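Local atomic coordinates of putative outer membrane lipoprotein (Salmonella typhimurium LT2, PDB entry 2RD1), a protein that is of unknown function but is probably a lipid-anchored protein of the outer membrane whose soluble part is a small, SH3-like beta domain. Residues T3-T8 with A48-A53; V16-P21 with T33-N38; T27-Y32 with Q39-S44. All coordinates share one frame; numbering follows the deposited sequence.

Contact 1: T3-T8 with A48-A53; sequences TNYVMT and AQLIKA
Tyr5 and Lys52, a non-hydrogen-bonded pair of two antiparallel strands, pack closely. The Tyr5 ring turns one face to the lysine, whose CA stands over it in a CH-pi contact, 3.7 Å from the ring centroid and 15° off its normal. From there the Lys52 chain runs on across the ring. A bend at chi3 (-71°) brings CE to 3.1 Å from Tyr5 OH, while NZ carries on past the hydroxyl to 4.1 Å from the same atom. On this same face, selenomethionine Met7 and Leu50 lie side by side and point the same way. This is the tight spot: Met7 CE and Leu50 CD1, at 3.5 Å, are closer than usual, Met7 is buried, and Pro21 touches both side chains.

The other face, with Val6, Thr8, Gln49 and Ile51, is looser, with Gln49 and Ile51 exposed. Val6 CG2 comes no nearer to Ala53 CB than 4.5 Å. Between the strands the backbone does the holding: Val6 and Ile51 exchange two bonds, Val6 N to Ile51 O at 2.7 Å. At one end Ala48 and Gln49 both face Thr8 in a classic beta bulge, and Thr8 O accepts from both amides, at 2.6 Å from Ala48 N and 3.2 Å from Gln49 N. Backbone bonds thus fix the register, while the closer side-chain packing, of Tyr5 on Lys52 and Met7 on Leu50, lies on one face.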
# COMPACT_ATOMS: atom_id res chain seq x y z
N THR A 3 -3.61 -9.98 4.62
CA THR A 3 -4.44 -9.03 5.42
C THR A 3 -3.71 -7.69 5.50
O THR A 3 -4.34 -6.63 5.49
CB THR A 3 -4.67 -9.54 6.86
OG1 THR A 3 -4.68 -10.97 6.88
CG2 THR A 3 -6.01 -9.04 7.38
N ASN A 4 -2.39 -7.74 5.60
CA ASN A 4 -1.60 -6.52 5.68
C ASN A 4 -0.58 -6.46 4.56
O ASN A 4 0.03 -7.45 4.19
CB ASN A 4 -0.86 -6.44 7.02
CG ASN A 4 -1.71 -5.86 8.13
OD1 ASN A 4 -1.43 -6.09 9.31
ND2 ASN A 4 -2.73 -5.11 7.77
N TYR A 5 -0.43 -5.26 4.01
CA TYR A 5 0.53 -5.02 2.96
C TYR A 5 1.30 -3.81 3.42
O TYR A 5 0.77 -2.98 4.17
CB TYR A 5 -0.15 -4.69 1.63
CG TYR A 5 -0.48 -5.89 0.77
CD1 TYR A 5 -1.48 -6.78 1.12
CD2 TYR A 5 0.22 -6.12 -0.41
CE1 TYR A 5 -1.78 -7.88 0.31
CE2 TYR A 5 -0.07 -7.21 -1.23
CZ TYR A 5 -1.08 -8.09 -0.86
OH TYR A 5 -1.36 -9.16 -1.67
N VAL A 6 2.56 -3.74 3.01
CA VAL A 6 3.40 -2.61 3.35
C VAL A 6 3.75 -1.90 2.06
O VAL A 6 4.30 -2.49 1.13
CB VAL A 6 4.69 -3.05 4.06
CG1 VAL A 6 5.60 -1.84 4.26
CG2 VAL A 6 4.35 -3.70 5.38
N MSE A 7 3.38 -0.63 2.02
CA MSE A 7 3.60 0.23 0.88
C MSE A 7 4.77 1.16 1.14
O MSE A 7 4.85 1.79 2.20
CB MSE A 7 2.34 1.06 0.64
CG MSE A 7 2.44 2.08 -0.47
SE MSE A 7 0.83 3.18 -0.55
CE MSE A 7 -0.29 1.98 -1.56
N THR A 8 5.68 1.25 0.18
CA THR A 8 6.82 2.14 0.30
C THR A 8 6.65 3.21 -0.77
O THR A 8 6.46 2.90 -1.94
CB THR A 8 8.14 1.40 0.06
OG1 THR A 8 8.27 0.37 1.06
CG2 THR A 8 9.32 2.36 0.19
N ALA A 48 6.59 3.06 -4.54
CA ALA A 48 7.83 2.36 -4.87
C ALA A 48 7.63 0.85 -4.83
O ALA A 48 7.95 0.15 -5.79
CB ALA A 48 8.94 2.78 -3.91
N GLN A 49 7.11 0.35 -3.70
CA GLN A 49 6.85 -1.07 -3.56
C GLN A 49 5.58 -1.37 -2.77
O GLN A 49 5.15 -0.60 -1.92
CB GLN A 49 8.05 -1.79 -2.93
CG GLN A 49 9.05 -2.26 -3.97
CD GLN A 49 10.31 -2.87 -3.38
OE1 GLN A 49 11.07 -2.21 -2.66
NE2 GLN A 49 10.55 -4.14 -3.70
N LEU A 50 4.95 -2.50 -3.09
CA LEU A 50 3.73 -2.92 -2.43
C LEU A 50 3.96 -4.38 -2.05
O LEU A 50 3.81 -5.27 -2.88
CB LEU A 50 2.55 -2.82 -3.39
CG LEU A 50 1.22 -2.39 -2.81
CD1 LEU A 50 1.11 -0.88 -2.91
CD2 LEU A 50 0.09 -3.05 -3.58
N ILE A 51 4.29 -4.62 -0.79
CA ILE A 51 4.61 -5.97 -0.36
C ILE A 51 3.68 -6.57 0.68
O ILE A 51 3.40 -5.94 1.71
CB ILE A 51 6.06 -5.99 0.15
CG1 ILE A 51 6.99 -5.56 -1.00
CG2 ILE A 51 6.42 -7.37 0.71
CD1 ILE A 51 8.44 -5.34 -0.59
N LYS A 52 3.22 -7.79 0.41
CA LYS A 52 2.34 -8.49 1.34
C LYS A 52 3.16 -8.83 2.57
O LYS A 52 4.22 -9.45 2.47
CB LYS A 52 1.80 -9.78 0.71
CG LYS A 52 0.68 -10.40 1.55
CD LYS A 52 0.25 -11.79 1.06
CE LYS A 52 -0.51 -11.74 -0.26
NZ LYS A 52 -0.98 -13.11 -0.66
N ALA A 53 2.68 -8.42 3.74
CA ALA A 53 3.41 -8.67 4.98
C ALA A 53 3.41 -10.14 5.38
O ALA A 53 2.45 -10.86 5.13
CB ALA A 53 2.83 -7.82 6.11

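Contact 2: V16-P21 with T33-N38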
# COMPACT_ATOMS: atom_id res chain seq x y z
N VAL A 16 1.52 0.92 6.33
CA VAL A 16 0.89 -0.40 6.42
C VAL A 16 -0.57 -0.28 5.99
O VAL A 16 -1.25 0.66 6.37
CB VAL A 16 0.94 -0.94 7.86
CG1 VAL A 16 0.27 -2.29 7.94
CG2 VAL A 16 2.38 -1.02 8.34
N THR A 17 -1.06 -1.23 5.20
CA THR A 17 -2.44 -1.17 4.76
C THR A 17 -3.22 -2.41 5.17
O THR A 17 -2.64 -3.43 5.54
CB THR A 17 -2.55 -1.02 3.22
OG1 THR A 17 -2.13 -2.24 2.60
CG2 THR A 17 -1.68 0.14 2.71
N GLN A 18 -4.54 -2.31 5.10
CA GLN A 18 -5.42 -3.42 5.43
C GLN A 18 -5.90 -3.90 4.07
O GLN A 18 -6.59 -3.16 3.36
CB GLN A 18 -6.61 -2.94 6.27
CG GLN A 18 -6.24 -2.19 7.55
CD GLN A 18 -7.45 -1.82 8.40
OE1 GLN A 18 -8.43 -1.26 7.90
NE2 GLN A 18 -7.39 -2.13 9.69
N GLY A 19 -5.50 -5.11 3.70
CA GLY A 19 -5.87 -5.63 2.39
C GLY A 19 -4.94 -5.09 1.32
O GLY A 19 -4.22 -4.12 1.55
N LYS A 20 -4.95 -5.72 0.15
CA LYS A 20 -4.09 -5.29 -0.96
C LYS A 20 -4.63 -4.05 -1.66
O LYS A 20 -5.78 -4.03 -2.10
CB LYS A 20 -3.95 -6.43 -1.99
CG LYS A 20 -3.14 -6.05 -3.23
CD LYS A 20 -3.05 -7.21 -4.23
CE LYS A 20 -2.05 -6.88 -5.35
NZ LYS A 20 -1.89 -7.99 -6.33
N PRO A 21 -3.81 -3.00 -1.78
CA PRO A 21 -4.23 -1.77 -2.44
C PRO A 21 -4.64 -2.04 -3.88
O PRO A 21 -4.13 -2.97 -4.51
CB PRO A 21 -3.00 -0.88 -2.33
CG PRO A 21 -2.39 -1.32 -1.03
CD PRO A 21 -2.48 -2.83 -1.16
N THR A 33 -6.58 1.32 2.29
CA THR A 33 -7.23 1.57 3.57
C THR A 33 -6.16 1.57 4.65
O THR A 33 -5.52 0.54 4.87
CB THR A 33 -8.24 0.46 3.92
OG1 THR A 33 -9.14 0.26 2.82
CG2 THR A 33 -9.03 0.84 5.15
N ASP A 34 -5.96 2.69 5.32
CA ASP A 34 -4.94 2.74 6.36
C ASP A 34 -5.31 1.90 7.58
O ASP A 34 -6.33 1.20 7.57
CB ASP A 34 -4.66 4.19 6.79
CG ASP A 34 -5.90 4.91 7.29
OD1 ASP A 34 -6.65 4.33 8.10
OD2 ASP A 34 -6.11 6.07 6.88
N GLN A 35 -4.48 1.95 8.61
CA GLN A 35 -4.71 1.19 9.84
C GLN A 35 -5.90 1.68 10.65
O GLN A 35 -6.28 1.06 11.64
CB GLN A 35 -3.46 1.19 10.72
CG GLN A 35 -2.36 0.24 10.27
CD GLN A 35 -2.82 -1.21 10.21
OE1 GLN A 35 -3.59 -1.60 9.33
NE2 GLN A 35 -2.36 -2.02 11.16
N GLU A 36 -6.48 2.81 10.26
CA GLU A 36 -7.63 3.32 10.98
C GLU A 36 -8.89 3.11 10.15
O GLU A 36 -9.88 3.81 10.31
CB GLU A 36 -7.48 4.82 11.28
CG GLU A 36 -6.33 5.16 12.24
CD GLU A 36 -6.50 6.54 12.88
OE1 GLU A 36 -7.01 7.46 12.21
OE2 GLU A 36 -6.11 6.69 14.06
N GLY A 37 -8.84 2.12 9.26
CA GLY A 37 -9.99 1.84 8.43
C GLY A 37 -10.30 2.96 7.45
O GLY A 37 -11.13 2.79 6.55
N ASN A 38 -9.64 4.10 7.61
CA ASN A 38 -9.86 5.22 6.70
C ASN A 38 -9.41 4.80 5.32
O ASN A 38 -8.43 4.06 5.17
CB ASN A 38 -9.06 6.44 7.14
CG ASN A 38 -9.49 6.98 8.48
OD1 ASN A 38 -10.66 7.29 8.68
ND2 ASN A 38 -8.55 7.09 9.41
O HOH W 1 -1.89 2.96 7.76
O HOH W 2 -5.51 -1.30 1.30
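With chi1 at -55°, Gln18 holds CG anti to its carbonyl carbon and the chain extends beyond it toward the loop, to meet Gln35, which starts away from the strand but whose bend at chi2 (-59°) returns the amide to it. Gln35 OE1 comes to 3.2 Å from Gln18 CG, and the two amide planes stand 90° apart. Gln35 CD also lies 4.0 Å from Val16 CG1. Gln18 OE1 ends 3.3 Å from Asp34 O, a pair of acceptors with no bond between them.

The backbone link is a single direct bond, Gln18 N to Thr33 O at 3.0 Å. Two waters extend it: one bridges Val16 O and Gln35 N, the other Gln18 O and Thr33 N. In this way the edge strand 14-18 of one antiparallel sheet meets the loop of the hairpin 29-43, which belongs to the other sheet. That loop contains a type I beta turn from Asp34 to Gly37, closed by Gly37 N to Asp34 O, with an Asx turn laid over it: Asp34 OD1 takes Glu36 N at 2.6 Å. Asp34 N also bonds to Asn38 O across the base of the loop. The second carboxylate oxygen of Asp34, OD2, forms a salt bridge with Arg40 NE. Gly37 has the positive phi favoured by glycine, and its CA lies 3.5 Å from Gln18 OE1. Within 16-21, Thr17 OG1 donates to Gly19 O at 3.0 Å.

Contact 3: T27-Y32 with Q39-S44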
# COMPACT_ATOMS: atom_id res chain seq x y z
N THR A 27 -6.99 6.18 -13.79
CA THR A 27 -6.96 7.38 -12.97
C THR A 27 -5.56 7.61 -12.43
O THR A 27 -5.27 8.66 -11.84
CB THR A 27 -7.94 7.29 -11.77
OG1 THR A 27 -7.49 6.27 -10.87
CG2 THR A 27 -9.34 6.94 -12.26
N GLY A 28 -4.69 6.62 -12.63
CA GLY A 28 -3.32 6.73 -12.15
C GLY A 28 -3.32 6.82 -10.64
O GLY A 28 -2.37 7.33 -10.03
N MSE A 29 -4.39 6.32 -10.03
CA MSE A 29 -4.53 6.34 -8.58
C MSE A 29 -4.54 4.94 -7.99
O MSE A 29 -4.98 3.99 -8.63
CB MSE A 29 -5.84 7.04 -8.19
CG MSE A 29 -5.93 8.49 -8.62
SE MSE A 29 -4.56 9.58 -7.81
CE MSE A 29 -5.41 9.97 -6.12
N THR A 30 -4.03 4.83 -6.77
CA THR A 30 -4.01 3.57 -6.07
C THR A 30 -4.72 3.84 -4.76
O THR A 30 -4.26 4.63 -3.94
CB THR A 30 -2.57 3.08 -5.76
OG1 THR A 30 -1.86 2.88 -6.99
CG2 THR A 30 -2.61 1.76 -5.01
N SER A 31 -5.86 3.20 -4.56
CA SER A 31 -6.61 3.41 -3.34
C SER A 31 -6.25 2.32 -2.33
O SER A 31 -6.04 1.17 -2.70
CB SER A 31 -8.10 3.36 -3.63
OG SER A 31 -8.48 2.06 -4.04
N TYR A 32 -6.18 2.71 -1.06
CA TYR A 32 -5.88 1.78 0.02
C TYR A 32 -6.62 2.19 1.28
O TYR A 32 -7.21 3.27 1.33
CB TYR A 32 -4.38 1.75 0.32
CG TYR A 32 -3.83 3.05 0.87
CD1 TYR A 32 -3.54 4.13 0.03
CD2 TYR A 32 -3.61 3.21 2.23
CE1 TYR A 32 -3.03 5.33 0.54
CE2 TYR A 32 -3.11 4.41 2.75
CZ TYR A 32 -2.82 5.46 1.90
OH TYR A 32 -2.29 6.63 2.41
N GLN A 39 -10.10 5.29 4.30
CA GLN A 39 -9.75 4.95 2.94
C GLN A 39 -9.05 6.12 2.27
O GLN A 39 -9.52 7.26 2.35
CB GLN A 39 -11.00 4.52 2.18
CG GLN A 39 -11.84 3.53 2.98
CD GLN A 39 -12.74 2.66 2.13
OE1 GLN A 39 -13.49 3.15 1.29
NE2 GLN A 39 -12.66 1.34 2.34
N ARG A 40 -7.92 5.84 1.63
CA ARG A 40 -7.15 6.88 0.96
C ARG A 40 -6.89 6.50 -0.49
O ARG A 40 -7.31 5.45 -0.96
CB ARG A 40 -5.80 7.07 1.65
CG ARG A 40 -5.81 7.01 3.16
CD ARG A 40 -6.31 8.29 3.80
NE ARG A 40 -6.10 8.27 5.24
CZ ARG A 40 -6.50 9.22 6.07
NH1 ARG A 40 -7.16 10.28 5.61
NH2 ARG A 40 -6.26 9.11 7.37
N GLU A 41 -6.18 7.38 -1.18
CA GLU A 41 -5.82 7.15 -2.57
C GLU A 41 -4.50 7.89 -2.77
O GLU A 41 -4.26 8.92 -2.13
CB GLU A 41 -6.90 7.70 -3.52
CG GLU A 41 -6.98 6.97 -4.86
CD GLU A 41 -8.20 7.38 -5.69
OE1 GLU A 41 -8.30 8.58 -6.04
OE2 GLU A 41 -9.05 6.51 -5.99
N ILE A 42 -3.63 7.35 -3.62
CA ILE A 42 -2.34 7.97 -3.88
C ILE A 42 -1.94 7.74 -5.33
O ILE A 42 -2.32 6.74 -5.93
CB ILE A 42 -1.24 7.37 -2.97
CG1 ILE A 42 0.12 8.00 -3.29
CG2 ILE A 42 -1.15 5.85 -3.16
CD1 ILE A 42 1.25 7.50 -2.40
N ASN A 43 -1.20 8.69 -5.89
CA ASN A 43 -0.76 8.56 -7.26
C ASN A 43 0.11 7.31 -7.40
O ASN A 43 1.08 7.12 -6.67
CB ASN A 43 0.03 9.81 -7.68
CG ASN A 43 0.77 9.63 -8.98
OD1 ASN A 43 0.26 9.02 -9.92
ND2 ASN A 43 1.99 10.16 -9.05
N SER A 44 -0.27 6.45 -8.34
CA SER A 44 0.44 5.20 -8.58
C SER A 44 1.92 5.38 -8.85
O SER A 44 2.70 4.44 -8.69
CB SER A 44 -0.21 4.45 -9.75
OG SER A 44 -1.58 4.23 -9.51
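Met29 and Glu41 touch through CB, CG and CE of the selenomethionine, their side chains crossing at about a right angle. Met29 CB rests 3.5 Å from Glu41 CD. The next atom, CG, faces Glu41 OE1, and SE then moves over to another residue of the strand, 4.0 Å from Asn43 N. Bends at chi2 and chi3 (-61° and -85°) turn the chain back, which lands the methyl CE 3.2 Å from Glu41 OE1 and also against Glu41 CG. The curled selenoether chain thus lies against both the CG methylene and the carboxylate of Glu41.

Tyr32 and Arg40 pair at the opposite end, on the face opposite the Glu41 side chain. Arg40 CB sits over one face of the ring in a CH-pi contact, 3.8 Å from the centroid and displaced toward the rim near CZ; CG follows on toward the hydroxyl. The guanidinium leads away from the ring to Asp34. Ile42 CG2 approaches the same ring obliquely, 4.2 Å from Tyr32 CE1, and strand 14-18 adds Ile15 and Thr17 around it.

Thr30 and Ile42, and Tyr32 and Arg40, exchange backbone bonds, the shortest being Thr30 N to Ile42 O and Arg40 N to Tyr32 O, both 2.7 Å. Beyond Met29, Ser44 N reaches Gly28 O at 2.8 Å, and Thr27 OG1 accepts from Met29 N in an ST turn. The whole is an antiparallel beta hairpin of strands 29-33 and 39-43, within a compact all-beta domain consistent with the SH3-like class.

Along the chain contact 1 encloses the other two, joining strand 4-9 near the start to strand 47-52 near the end of the sheet ordered 14-18, 4-9, 47-52, while the segments of contacts 2 and 3 alternate. Contacts 1 and 2, with centres about 10 Å apart, both reach this sheet, contact 2 through strand 14-18. Contact 3, its centre about 14 Å from that of contact 1 and 12 Å from that of contact 2, belongs to the second sheet, 22-24, 29-33, 39-43. Met7 of contact 1 packs on Thr30, Tyr32 and Ile42 of contact 3, and Thr17 of contact 2 touches Tyr32. Both sheets are thereby drawn together in a helix-free domain, with contact 1 bringing the first and last strands side by side.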